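Local coordinates for protein putative methylase (Clostridium difficile, PDB 3LDU) that probably methylates guanine bases of ribosomal RNA, joining a THUMP module, probably RNA-binding, to a Rossmann-like methyltransferase domain that holds GTP in this crystal, at residues A[331-334]-A[339-342]; A[196-201]-A[298-303]; A[83-88]-A[127-132]; A[116-121]-A[143-148]. One frame throughout, in Å; residues are numbered along the deposited sequence.

Interaction 1: A[331-334]-A[339-342]; sequences AFRK and SYYL
Phe332, near the end of helix 315-333, lies against Tyr340 at the start of strand 339-344, and the two side chains meet through unlike parts. The CB of Phe332 sits over one face of the Tyr340 ring, 3.9 Å from its centroid and 13° off the ring normal, a CH-pi contact placed almost centrally. The Phe332 ring itself is turned well away from a stack: the two ring planes are inclined by 52° and the centroids lie 5.5 Å apart. With CG anti to its carbonyl carbon (chi1 -68°), the Phe332 ring runs on past the tyrosine, its CD2 3.9 Å from Tyr340 CG, and reaches along the strand until CE2 comes within 4.2 Å of Leu342 CD2. Tyr340 and Leu342 both turn their side chains to the helix, whereas Tyr341 between them points to the other side of the sheet. At the far end of the tyrosine, the aliphatic part of Arg333 crosses at about a right angle, CG lying 3.5 Å from Tyr340 OH. That hydroxyl is hydrogen-bonded to Gln355, while the Arg333 guanidinium turns to Phe353, donating to its carbonyl and forming a cation-pi contact with its ring. The pair belongs to the beta-alpha-beta unit 304-307, 315-333, 339-344, and Phe332 also touches Pro202, a GTP-binding residue. No hydrogen bond links the two segments; the helix end is held to the strand by dispersion and CH-pi contact, and the polar tips of Tyr340 and Arg333 find their partners in the chain beyond residue 350.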
loop_
_atom_site.group_PDB
_atom_site.type_symbol
_atom_site.label_atom_id
_atom_site.label_comp_id
_atom_site.label_asym_id
_atom_site.label_seq_id
_atom_site.Cartn_x
_atom_site.Cartn_y
_atom_site.Cartn_z
ATOM N N ALA A 331 6.156 -0.121 -30.918
ATOM C CA ALA A 331 4.758 -0.561 -30.908
ATOM C C ALA A 331 3.828 0.490 -30.309
ATOM O O ALA A 331 2.756 0.766 -30.844
ATOM C CB ALA A 331 4.602 -1.885 -30.152
ATOM N N PHE A 332 4.224 1.057 -29.179
ATOM C CA PHE A 332 3.341 1.981 -28.485
ATOM C C PHE A 332 3.137 3.287 -29.269
ATOM O O PHE A 332 2.058 3.886 -29.225
ATOM C CB PHE A 332 3.864 2.289 -27.073
ATOM C CG PHE A 332 3.803 1.117 -26.112
ATOM C CD1 PHE A 332 3.401 -0.146 -26.522
ATOM C CD2 PHE A 332 4.156 1.305 -24.781
ATOM C CE1 PHE A 332 3.348 -1.206 -25.608
ATOM C CE2 PHE A 332 4.106 0.250 -23.864
ATOM C CZ PHE A 332 3.702 -1.003 -24.284
ATOM N N ARG A 333 4.175 3.733 -29.971
ATOM C CA ARG A 333 4.099 4.979 -30.734
ATOM C C ARG A 333 3.216 4.845 -31.982
ATOM O O ARG A 333 2.805 5.849 -32.567
ATOM C CB ARG A 333 5.508 5.498 -31.087
ATOM C CG ARG A 333 6.219 6.173 -29.892
ATOM C CD ARG A 333 7.517 6.890 -30.288
ATOM N NE ARG A 333 8.589 5.954 -30.606
ATOM C CZ ARG A 333 9.322 5.315 -29.700
ATOM N NH1 ARG A 333 9.102 5.504 -28.401
ATOM N NH2 ARG A 333 10.269 4.473 -30.095
ATOM N N LYS A 334 2.924 3.608 -32.372
ATOM C CA LYS A 334 2.048 3.332 -33.513
ATOM C C LYS A 334 0.570 3.341 -33.131
ATOM O O LYS A 334 -0.306 3.272 -33.996
ATOM C CB LYS A 334 2.415 1.994 -34.168
ATOM C CG LYS A 334 3.700 2.045 -34.984
ATOM C CD LYS A 334 4.163 0.658 -35.415
ATOM C CE LYS A 334 3.142 -0.034 -36.302
ATOM N NZ LYS A 334 3.556 -1.428 -36.640
ATOM N N SER A 339 -2.043 6.750 -24.225
ATOM C CA SER A 339 -1.196 7.196 -23.121
ATOM C C SER A 339 -0.554 5.937 -22.550
ATOM O O SER A 339 -1.232 4.929 -22.403
ATOM C CB SER A 339 -2.048 7.825 -22.010
ATOM O OG SER A 339 -2.658 9.040 -22.420
ATOM N N TYR A 340 0.733 5.976 -22.222
ATOM C CA TYR A 340 1.359 4.784 -21.657
ATOM C C TYR A 340 2.262 5.138 -20.479
ATOM O O TYR A 340 2.862 6.215 -20.448
ATOM C CB TYR A 340 2.099 3.959 -22.720
ATOM C CG TYR A 340 2.645 4.751 -23.901
ATOM C CD1 TYR A 340 3.934 5.260 -23.884
ATOM C CD2 TYR A 340 1.880 4.947 -25.044
ATOM C CE1 TYR A 340 4.447 5.972 -24.958
ATOM C CE2 TYR A 340 2.389 5.672 -26.138
ATOM C CZ TYR A 340 3.676 6.177 -26.080
ATOM O OH TYR A 340 4.212 6.894 -27.143
ATOM N N TYR A 341 2.344 4.222 -19.521
ATOM C CA TYR A 341 3.035 4.463 -18.259
ATOM C C TYR A 341 3.797 3.194 -17.919
ATOM O O TYR A 341 3.222 2.108 -17.931
ATOM C CB TYR A 341 2.009 4.770 -17.164
ATOM C CG TYR A 341 1.130 5.965 -17.487
ATOM C CD1 TYR A 341 1.447 7.236 -17.016
ATOM C CD2 TYR A 341 -0.006 5.825 -18.297
ATOM C CE1 TYR A 341 0.647 8.340 -17.312
ATOM C CE2 TYR A 341 -0.804 6.929 -18.609
ATOM C CZ TYR A 341 -0.473 8.179 -18.108
ATOM O OH TYR A 341 -1.249 9.291 -18.408
ATOM N N LEU A 342 5.089 3.317 -17.654
ATOM C CA LEU A 342 5.916 2.137 -17.428
ATOM C C LEU A 342 6.784 2.342 -16.209
ATOM O O LEU A 342 7.400 3.400 -16.046
ATOM C CB LEU A 342 6.831 1.896 -18.640
ATOM C CG LEU A 342 6.151 1.553 -19.966
ATOM C CD1 LEU A 342 5.943 2.832 -20.765
ATOM C CD2 LEU A 342 6.970 0.555 -20.777
#

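Interaction 2: A[196-201]-A[298-303]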
loop_
_atom_site.group_PDB
_atom_site.type_symbol
_atom_site.label_atom_id
_atom_site.label_comp_id
_atom_site.label_asym_id
_atom_site.label_seq_id
_atom_site.Cartn_x
_atom_site.Cartn_y
_atom_site.Cartn_z
ATOM N N GLY A 196 -14.241 2.260 -17.908
ATOM C CA GLY A 196 -14.862 2.590 -19.179
ATOM C C GLY A 196 -13.854 2.959 -20.251
ATOM O O GLY A 196 -14.115 2.776 -21.446
ATOM N N ARG A 197 -12.709 3.497 -19.837
ATOM C CA ARG A 197 -11.629 3.775 -20.779
ATOM C C ARG A 197 -10.822 2.502 -21.032
ATOM O O ARG A 197 -10.632 1.680 -20.137
ATOM C CB ARG A 197 -10.708 4.876 -20.246
ATOM C CG ARG A 197 -11.403 6.205 -19.962
ATOM C CD ARG A 197 -11.898 6.856 -21.241
ATOM N NE ARG A 197 -10.803 7.102 -22.177
ATOM C CZ ARG A 197 -10.019 8.174 -22.140
ATOM N NH1 ARG A 197 -10.205 9.106 -21.210
ATOM N NH2 ARG A 197 -9.044 8.310 -23.029
ATOM N N VAL A 198 -10.345 2.335 -22.262
ATOM C CA VAL A 198 -9.534 1.170 -22.589
ATOM C C VAL A 198 -8.243 1.162 -21.762
ATOM O O VAL A 198 -7.539 2.174 -21.672
ATOM C CB VAL A 198 -9.173 1.154 -24.097
ATOM C CG1 VAL A 198 -8.086 0.150 -24.370
ATOM C CG2 VAL A 198 -10.408 0.869 -24.948
ATOM N N LEU A 199 -7.955 0.023 -21.136
ATOM C CA LEU A 199 -6.726 -0.154 -20.360
ATOM C C LEU A 199 -6.110 -1.510 -20.643
ATOM O O LEU A 199 -6.792 -2.540 -20.561
ATOM C CB LEU A 199 -6.979 -0.029 -18.856
ATOM C CG LEU A 199 -5.773 -0.411 -17.982
ATOM C CD1 LEU A 199 -4.584 0.556 -18.175
ATOM C CD2 LEU A 199 -6.167 -0.439 -16.501
ATOM N N VAL A 200 -4.828 -1.508 -21.003
ATOM C CA VAL A 200 -4.100 -2.740 -21.283
ATOM C C VAL A 200 -2.798 -2.776 -20.494
ATOM O O VAL A 200 -2.086 -1.788 -20.444
ATOM C CB VAL A 200 -3.728 -2.843 -22.784
ATOM C CG1 VAL A 200 -3.081 -4.195 -23.073
ATOM C CG2 VAL A 200 -4.961 -2.627 -23.639
ATOM N N ASP A 201 -2.490 -3.919 -19.887
ATOM C CA ASP A 201 -1.149 -4.174 -19.358
ATOM C C ASP A 201 -0.604 -5.349 -20.163
ATOM O O ASP A 201 -0.954 -6.502 -19.890
ATOM C CB ASP A 201 -1.202 -4.548 -17.866
ATOM C CG ASP A 201 0.177 -4.855 -17.296
ATOM O OD1 ASP A 201 1.134 -4.944 -18.095
ATOM O OD2 ASP A 201 0.311 -5.021 -16.057
ATOM N N SER A 298 -3.753 -1.900 -31.776
ATOM C CA SER A 298 -5.158 -1.649 -31.517
ATOM C C SER A 298 -5.717 -0.673 -32.533
ATOM O O SER A 298 -4.992 0.186 -33.047
ATOM C CB SER A 298 -5.359 -1.099 -30.105
ATOM O OG SER A 298 -6.722 -0.792 -29.892
ATOM N N GLU A 299 -7.008 -0.813 -32.818
ATOM C CA GLU A 299 -7.700 0.118 -33.694
ATOM C C GLU A 299 -8.437 1.173 -32.880
ATOM O O GLU A 299 -8.863 2.196 -33.421
ATOM C CB GLU A 299 -8.655 -0.619 -34.634
ATOM C CG GLU A 299 -7.973 -1.162 -35.883
ATOM C CD GLU A 299 -7.266 -0.077 -36.678
ATOM O OE1 GLU A 299 -6.272 -0.391 -37.367
ATOM O OE2 GLU A 299 -7.697 1.095 -36.608
ATOM N N ASP A 300 -8.573 0.919 -31.580
ATOM C CA ASP A 300 -9.147 1.891 -30.662
ATOM C C ASP A 300 -8.157 3.035 -30.478
ATOM O O ASP A 300 -6.944 2.840 -30.572
ATOM C CB ASP A 300 -9.439 1.246 -29.300
ATOM C CG ASP A 300 -10.535 0.186 -29.366
ATOM O OD1 ASP A 300 -11.313 0.183 -30.346
ATOM O OD2 ASP A 300 -10.622 -0.641 -28.427
ATOM N N GLU A 301 -8.662 4.235 -30.230
ATOM C CA GLU A 301 -7.778 5.335 -29.866
ATOM C C GLU A 301 -8.030 5.790 -28.432
ATOM O O GLU A 301 -9.026 5.411 -27.820
ATOM C CB GLU A 301 -7.868 6.504 -30.856
ATOM C CG GLU A 301 -9.271 6.976 -31.184
ATOM C CD GLU A 301 -9.279 8.089 -32.230
ATOM O OE1 GLU A 301 -8.212 8.698 -32.476
ATOM O OE2 GLU A 301 -10.356 8.358 -32.804
ATOM N N PHE A 302 -7.114 6.586 -27.897
ATOM C CA PHE A 302 -7.260 7.130 -26.547
ATOM C C PHE A 302 -7.301 6.036 -25.485
ATOM O O PHE A 302 -7.972 6.172 -24.469
ATOM C CB PHE A 302 -8.505 8.018 -26.450
ATOM C CG PHE A 302 -8.571 9.082 -27.516
ATOM C CD1 PHE A 302 -7.605 10.067 -27.587
ATOM C CD2 PHE A 302 -9.594 9.087 -28.449
ATOM C CE1 PHE A 302 -7.656 11.044 -28.574
ATOM C CE2 PHE A 302 -9.650 10.058 -29.436
ATOM C CZ PHE A 302 -8.680 11.037 -29.495
ATOM N N GLY A 303 -6.571 4.951 -25.715
ATOM C CA GLY A 303 -6.435 3.926 -24.695
ATOM C C GLY A 303 -5.303 4.222 -23.719
ATOM O O GLY A 303 -4.544 5.186 -23.878
HETATM O O HOH W 1 -10.467 4.664 -23.820
#
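Arg197 reaches across to the backbone carbonyl of Phe302, its chain bent at chi2 and chi3 (-67° and -59°) so that the guanidinium folds back toward the loop 298-303. NH2 donates to Phe302 O over 2.8 Å, in the carbonyl plane and on a lone pair, although the oxygen lies 17° out of the guanidinium plane. A water at the edge of the same group doubles the link: it accepts from Arg197 NE and from the backbone N of Val198, at 2.8 Å from the latter, and donates to Phe302 O. That carbonyl therefore receives two bonds, one direct and one through the water. Next along the chain, Val198 makes an apolar contact, its CB 3.9 Å from Gly303 CA. Its CG2 is in van der Waals contact with Asp300 OD2 at 3.8 Å, an oxygen hydrogen-bonded to a glycerol probably from the crystallisation liquor. Asp300 is itself placed by an ST turn, its backbone N bonded to Ser298 OG at 3.0 Å. From Val198 onward the backbone takes over, with Val198 and Val200 hydrogen-bonded to Phe304, and Val200 also to Ile306. Farther along, Asp201 OD1 bonds to Thr307 OG1. The side-chain contacts thus lie at the surface end of two neighbouring parallel strands, 199-201 and 304-307, in the 3-2-1-4-5-7-6 sheet characteristic of the Rossmann-like fold of AdoMet-dependent methyltransferases.

Interaction 3: A[83-88]-A[127-132]; sequences RINWSR and KKSYLE
Ser87 has the most surface buried here, and it meets Ser129 and Tyr130 with different atoms. Its CB rests 3.6 Å from Tyr130 CZ and 3.4 Å from Tyr130 OH, approaching the ring obliquely. Its OG, set between the backbone N and the carbonyl carbon (chi1 64°), turns to Ser129 OG, with which it forms a weak hydrogen bond of 3.4 Å. A firmer grip on Ser87 OG comes from within its own loop: Asn85 ND2 donates to it over 2.8 Å, tilted 29° out of the amide plane. Asn85, the centre of an inverse gamma turn, has its CG anti to the backbone N (chi1 -176°), which carries the amide over to the serine pair. All this takes place in the THUMP domain, where the loop following helix 74-82 is laid against the C-terminal end of helix 111-129. Ser129 is in the last turn of that helix, and Tyr130 is the first residue to leave helical geometry. A water between the segments adds a further bridge to Ser129 OG, accepting from Ser87 N at 2.9 Å and, more weakly, from Asn85 ND2. Tyr130 lies with its hydroxyl near the Ser87 carbonyl, OH to O 3.4 Å, but its hydrogen-bonding partner is the carbonyl of Ile90, farther along the same loop. Ile84 O, at the other end, is bonded to Ser125 OG one turn back in the helix.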
loop_
_atom_site.group_PDB
_atom_site.type_symbol
_atom_site.label_atom_id
_atom_site.label_comp_id
_atom_site.label_asym_id
_atom_site.label_seq_id
_atom_site.Cartn_x
_atom_site.Cartn_y
_atom_site.Cartn_z
ATOM N N ARG A 83 4.949 6.516 31.993
ATOM C CA ARG A 83 3.993 7.523 32.453
ATOM C C ARG A 83 2.719 7.573 31.617
ATOM O O ARG A 83 1.721 8.140 32.042
ATOM C CB ARG A 83 4.635 8.914 32.544
ATOM C CG ARG A 83 5.336 9.396 31.274
ATOM C CD ARG A 83 4.370 9.865 30.181
ATOM N NE ARG A 83 5.084 10.473 29.056
ATOM C CZ ARG A 83 4.525 10.803 27.894
ATOM N NH1 ARG A 83 3.234 10.582 27.685
ATOM N NH2 ARG A 83 5.259 11.357 26.938
ATOM N N ILE A 84 2.757 6.999 30.419
ATOM C CA ILE A 84 1.559 6.886 29.596
ATOM C C ILE A 84 0.549 6.019 30.340
ATOM O O ILE A 84 0.937 5.063 31.011
ATOM C CB ILE A 84 1.892 6.243 28.242
ATOM C CG1 ILE A 84 2.844 7.145 27.458
ATOM C CG2 ILE A 84 0.617 5.941 27.438
ATOM C CD1 ILE A 84 3.459 6.460 26.263
ATOM N N ASN A 85 -0.737 6.356 30.248
ATOM C CA ASN A 85 -1.765 5.547 30.887
ATOM C C ASN A 85 -2.134 4.390 29.979
ATOM O O ASN A 85 -3.095 4.469 29.210
ATOM C CB ASN A 85 -3.008 6.372 31.227
ATOM C CG ASN A 85 -4.060 5.562 31.982
ATOM O OD1 ASN A 85 -5.216 5.970 32.091
ATOM N ND2 ASN A 85 -3.657 4.412 32.511
ATOM N N TRP A 86 -1.354 3.317 30.054
ATOM C CA TRP A 86 -1.533 2.211 29.127
ATOM C C TRP A 86 -2.851 1.455 29.290
ATOM O O TRP A 86 -3.353 0.881 28.325
ATOM C CB TRP A 86 -0.324 1.272 29.154
ATOM C CG TRP A 86 0.813 1.850 28.376
ATOM C CD1 TRP A 86 1.929 2.475 28.872
ATOM C CD2 TRP A 86 0.924 1.905 26.949
ATOM N NE1 TRP A 86 2.732 2.898 27.830
ATOM C CE2 TRP A 86 2.131 2.562 26.647
ATOM C CE3 TRP A 86 0.113 1.456 25.904
ATOM C CZ2 TRP A 86 2.557 2.770 25.335
ATOM C CZ3 TRP A 86 0.545 1.666 24.593
ATOM C CH2 TRP A 86 1.746 2.324 24.328
ATOM N N SER A 87 -3.409 1.452 30.500
ATOM C CA SER A 87 -4.684 0.776 30.735
ATOM C C SER A 87 -5.827 1.362 29.896
ATOM O O SER A 87 -6.841 0.699 29.672
ATOM C CB SER A 87 -5.056 0.825 32.221
ATOM O OG SER A 87 -5.274 2.160 32.639
ATOM N N ARG A 88 -5.668 2.604 29.442
ATOM C CA ARG A 88 -6.660 3.228 28.564
ATOM C C ARG A 88 -6.715 2.542 27.198
ATOM O O ARG A 88 -7.747 2.554 26.528
ATOM C CB ARG A 88 -6.349 4.717 28.358
ATOM C CG ARG A 88 -6.831 5.639 29.467
ATOM C CD ARG A 88 -6.561 7.097 29.107
ATOM N NE ARG A 88 -6.892 7.378 27.709
ATOM C CZ ARG A 88 -6.640 8.529 27.094
ATOM N NH1 ARG A 88 -6.048 9.521 27.746
ATOM N NH2 ARG A 88 -6.976 8.688 25.820
ATOM N N LYS A 127 0.750 -2.828 35.603
ATOM C CA LYS A 127 0.787 -3.418 36.943
ATOM C C LYS A 127 0.247 -2.419 37.959
ATOM O O LYS A 127 -0.475 -2.780 38.900
ATOM C CB LYS A 127 2.222 -3.817 37.304
ATOM C CG LYS A 127 2.419 -4.057 38.791
ATOM C CD LYS A 127 3.877 -4.299 39.167
ATOM C CE LYS A 127 4.004 -4.483 40.682
ATOM N NZ LYS A 127 5.413 -4.643 41.140
ATOM N N LYS A 128 0.593 -1.152 37.767
ATOM C CA LYS A 128 0.129 -0.093 38.654
ATOM C C LYS A 128 -1.380 0.151 38.508
ATOM O O LYS A 128 -2.102 0.267 39.507
ATOM C CB LYS A 128 0.917 1.194 38.392
ATOM C CG LYS A 128 0.525 2.367 39.276
ATOM C CD LYS A 128 1.400 3.590 39.006
ATOM C CE LYS A 128 2.845 3.358 39.435
ATOM N NZ LYS A 128 3.675 4.590 39.285
ATOM N N SER A 129 -1.854 0.226 37.268
ATOM C CA SER A 129 -3.273 0.471 37.006
ATOM C C SER A 129 -4.152 -0.686 37.465
ATOM O O SER A 129 -5.223 -0.467 38.029
ATOM C CB SER A 129 -3.526 0.734 35.513
ATOM O OG SER A 129 -2.894 1.920 35.067
ATOM N N TYR A 130 -3.695 -1.911 37.210
ATOM C CA TYR A 130 -4.501 -3.113 37.419
ATOM C C TYR A 130 -4.209 -3.783 38.749
ATOM O O TYR A 130 -4.691 -4.882 39.008
ATOM C CB TYR A 130 -4.292 -4.117 36.276
ATOM C CG TYR A 130 -4.819 -3.624 34.944
ATOM C CD1 TYR A 130 -5.868 -2.721 34.899
ATOM C CD2 TYR A 130 -4.277 -4.061 33.740
ATOM C CE1 TYR A 130 -6.369 -2.257 33.705
ATOM C CE2 TYR A 130 -4.773 -3.595 32.513
ATOM C CZ TYR A 130 -5.824 -2.690 32.512
ATOM O OH TYR A 130 -6.357 -2.194 31.341
ATOM N N LEU A 131 -3.420 -3.118 39.589
ATOM C CA LEU A 131 -3.108 -3.638 40.913
ATOM C C LEU A 131 -2.755 -5.123 40.847
ATOM O O LEU A 131 -3.226 -5.917 41.662
ATOM C CB LEU A 131 -4.305 -3.434 41.842
ATOM C CG LEU A 131 -4.937 -2.040 41.799
ATOM C CD1 LEU A 131 -6.307 -2.024 42.472
ATOM C CD2 LEU A 131 -4.005 -1.005 42.417
ATOM N N GLU A 132 -1.938 -5.500 39.867
ATOM C CA GLU A 132 -1.604 -6.908 39.675
ATOM C C GLU A 132 -0.451 -7.371 40.561
ATOM O O GLU A 132 0.691 -6.942 40.399
ATOM C CB GLU A 132 -1.325 -7.215 38.204
ATOM C CG GLU A 132 -2.545 -7.037 37.317
ATOM C CD GLU A 132 -2.711 -8.164 36.322
ATOM O OE1 GLU A 132 -2.968 -9.306 36.757
ATOM O OE2 GLU A 132 -2.592 -7.905 35.105
HETATM O O HOH W 2 -1.747 1.858 32.799
#

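Interaction 4: A[116-121]-A[143-148]; sequences AIVKKA and YPIFVF
Val118 of helix 111-129 packs on Val147 and Ile145 of strand 145-150 with both of its methyl groups. CG2 comes 4.0 Å from Val147 CG2, and CG1 lies 4.2 Å from that same methyl, so one branch of Val147 faces the two-pronged end of Val118. The two valines lie side by side, running antiparallel. In Val147 it is CG2, anti to the carbonyl carbon while CG1 lies anti to the backbone N (chi1 -176°), that is presented to the helix. The contact with Ile145 is looser: Val118 CG1 reaches its CG2 at 4.5 Å, two residues back along the strand. Ile145 and Val147 point to the helix as alternate residues of a strand do, and Phe146 between them is directed to the opposite side, where its ring meets His63 edge-to-face. The backbones remain well apart, the CA atoms of Val118 and Val147 being 8.4 Å from each other. Around this core the strand is held on both flanks, Ile145 by backbone bonds to Pro97 and Ser99 and Phe146 by one to Ser157. On the helix, Ile117 and Ala121 turn instead to helix 74-82, touching Phe78 among others, while the neighbouring Lys119 makes a salt bridge with Glu138. Helix 111-129 packs here on the THUMP part of a mixed sheet that continues into the ferredoxin-like domain. Between the two segments there is neither a hydrogen bond nor a charge pair; branched aliphatic side chains meet by dispersion alone, burying a modest 93 Å², consistent with hydrophobic burial keeping this part of the helix on the sheet.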
loop_
_atom_site.group_PDB
_atom_site.type_symbol
_atom_site.label_atom_id
_atom_site.label_comp_id
_atom_site.label_asym_id
_atom_site.label_seq_id
_atom_site.Cartn_x
_atom_site.Cartn_y
_atom_site.Cartn_z
ATOM N N ALA A 116 12.786 -3.978 24.489
ATOM C CA ALA A 116 12.768 -4.516 25.849
ATOM C C ALA A 116 12.384 -3.444 26.857
ATOM O O ALA A 116 11.611 -3.710 27.762
ATOM C CB ALA A 116 14.117 -5.113 26.225
ATOM N N ILE A 117 12.946 -2.248 26.709
ATOM C CA ILE A 117 12.684 -1.163 27.651
ATOM C C ILE A 117 11.220 -0.717 27.575
ATOM O O ILE A 117 10.579 -0.481 28.603
ATOM C CB ILE A 117 13.638 0.036 27.429
ATOM C CG1 ILE A 117 15.061 -0.314 27.885
ATOM C CG2 ILE A 117 13.131 1.283 28.163
ATOM C CD1 ILE A 117 15.255 -0.287 29.404
ATOM N N VAL A 118 10.689 -0.614 26.360
ATOM C CA VAL A 118 9.284 -0.266 26.197
ATOM C C VAL A 118 8.387 -1.350 26.806
ATOM O O VAL A 118 7.414 -1.037 27.492
ATOM C CB VAL A 118 8.925 0.015 24.699
ATOM C CG1 VAL A 118 7.422 0.024 24.482
ATOM C CG2 VAL A 118 9.524 1.349 24.262
ATOM N N LYS A 119 8.719 -2.618 26.567
ATOM C CA LYS A 119 7.987 -3.721 27.200
ATOM C C LYS A 119 7.958 -3.543 28.720
ATOM O O LYS A 119 6.900 -3.587 29.349
ATOM C CB LYS A 119 8.620 -5.070 26.834
ATOM C CG LYS A 119 7.889 -6.277 27.421
ATOM C CD LYS A 119 6.496 -6.437 26.825
ATOM C CE LYS A 119 5.779 -7.667 27.395
ATOM N NZ LYS A 119 4.517 -8.017 26.662
ATOM N N LYS A 120 9.125 -3.327 29.308
ATOM C CA LYS A 120 9.215 -3.178 30.759
ATOM C C LYS A 120 8.357 -2.011 31.258
ATOM O O LYS A 120 7.651 -2.134 32.268
ATOM C CB LYS A 120 10.677 -2.998 31.182
ATOM C CG LYS A 120 10.913 -2.918 32.695
ATOM C CD LYS A 120 12.414 -2.980 32.971
ATOM C CE LYS A 120 12.882 -1.896 33.923
ATOM N NZ LYS A 120 14.319 -1.546 33.687
ATOM N N ALA A 121 8.426 -0.879 30.560
ATOM C CA ALA A 121 7.651 0.308 30.931
ATOM C C ALA A 121 6.150 0.049 30.911
ATOM O O ALA A 121 5.425 0.446 31.830
ATOM C CB ALA A 121 7.999 1.480 30.021
ATOM N N TYR A 143 -2.560 -6.552 20.895
ATOM C CA TYR A 143 -2.369 -5.128 20.588
ATOM C C TYR A 143 -0.885 -4.926 20.294
ATOM O O TYR A 143 -0.103 -4.658 21.210
ATOM C CB TYR A 143 -2.769 -4.273 21.811
ATOM C CG TYR A 143 -4.248 -4.321 22.116
ATOM C CD1 TYR A 143 -5.093 -3.284 21.735
ATOM C CD2 TYR A 143 -4.813 -5.420 22.758
ATOM C CE1 TYR A 143 -6.468 -3.337 22.012
ATOM C CE2 TYR A 143 -6.171 -5.487 23.025
ATOM C CZ TYR A 143 -6.993 -4.440 22.648
ATOM O OH TYR A 143 -8.345 -4.506 22.910
ATOM N N PRO A 144 -0.477 -5.077 19.018
ATOM C CA PRO A 144 0.956 -5.078 18.721
ATOM C C PRO A 144 1.506 -3.668 18.822
ATOM O O PRO A 144 0.975 -2.756 18.196
ATOM C CB PRO A 144 1.025 -5.586 17.268
ATOM C CG PRO A 144 -0.365 -6.184 16.989
ATOM C CD PRO A 144 -1.293 -5.347 17.824
ATOM N N ILE A 145 2.559 -3.493 19.608
ATOM C CA ILE A 145 3.107 -2.166 19.851
ATOM C C ILE A 145 4.263 -1.901 18.889
ATOM O O ILE A 145 5.156 -2.739 18.734
ATOM C CB ILE A 145 3.596 -2.038 21.309
ATOM C CG1 ILE A 145 2.499 -2.488 22.293
ATOM C CG2 ILE A 145 4.050 -0.614 21.609
ATOM C CD1 ILE A 145 1.225 -1.630 22.279
ATOM N N PHE A 146 4.230 -0.741 18.238
ATOM C CA PHE A 146 5.285 -0.350 17.305
ATOM C C PHE A 146 5.996 0.895 17.834
ATOM O O PHE A 146 5.341 1.844 18.279
ATOM C CB PHE A 146 4.684 -0.049 15.929
ATOM C CG PHE A 146 4.463 -1.271 15.059
ATOM C CD1 PHE A 146 3.715 -2.360 15.511
ATOM C CD2 PHE A 146 4.983 -1.317 13.771
ATOM C CE1 PHE A 146 3.507 -3.469 14.690
ATOM C CE2 PHE A 146 4.772 -2.425 12.955
ATOM C CZ PHE A 146 4.035 -3.495 13.416
ATOM N N VAL A 147 7.329 0.905 17.776
ATOM C CA VAL A 147 8.103 2.054 18.241
ATOM C C VAL A 147 8.951 2.564 17.081
ATOM O O VAL A 147 9.598 1.769 16.397
ATOM C CB VAL A 147 9.040 1.688 19.410
ATOM C CG1 VAL A 147 9.752 2.930 19.945
ATOM C CG2 VAL A 147 8.264 1.011 20.528
ATOM N N PHE A 148 8.921 3.876 16.860
ATOM C CA PHE A 148 9.653 4.491 15.755
ATOM C C PHE A 148 10.426 5.679 16.318
ATOM O O PHE A 148 9.835 6.572 16.922
ATOM C CB PHE A 148 8.661 4.961 14.684
ATOM C CG PHE A 148 9.300 5.662 13.520
ATOM C CD1 PHE A 148 9.856 4.933 12.479
ATOM C CD2 PHE A 148 9.312 7.050 13.452
ATOM C CE1 PHE A 148 10.440 5.574 11.399
ATOM C CE2 PHE A 148 9.892 7.693 12.364
ATOM C CZ PHE A 148 10.459 6.954 11.349
#

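From the N terminus, interaction 3 opens first, at residues 83-88, and interaction 4 begins at 116-121 before interaction 3 closes at 127-132; interaction 4 then closes at 143-148, so the two cross. Both use helix 111-129 of the THUMP domain and touch directly, Trp86 CZ3 lying 4.1 Å from Ile145 CD1. In the methyltransferase domain interaction 2 spans the long excursion from 196-201 to 298-303, and interaction 1 follows in series, closing the short turn between 331-334 and 339-342. These two serve one sheet and are joined by a probable hydrogen bond, Ser339 N to Gly303 O, 3.0 Å. The two pairs lie on opposite sides of the chain's centre.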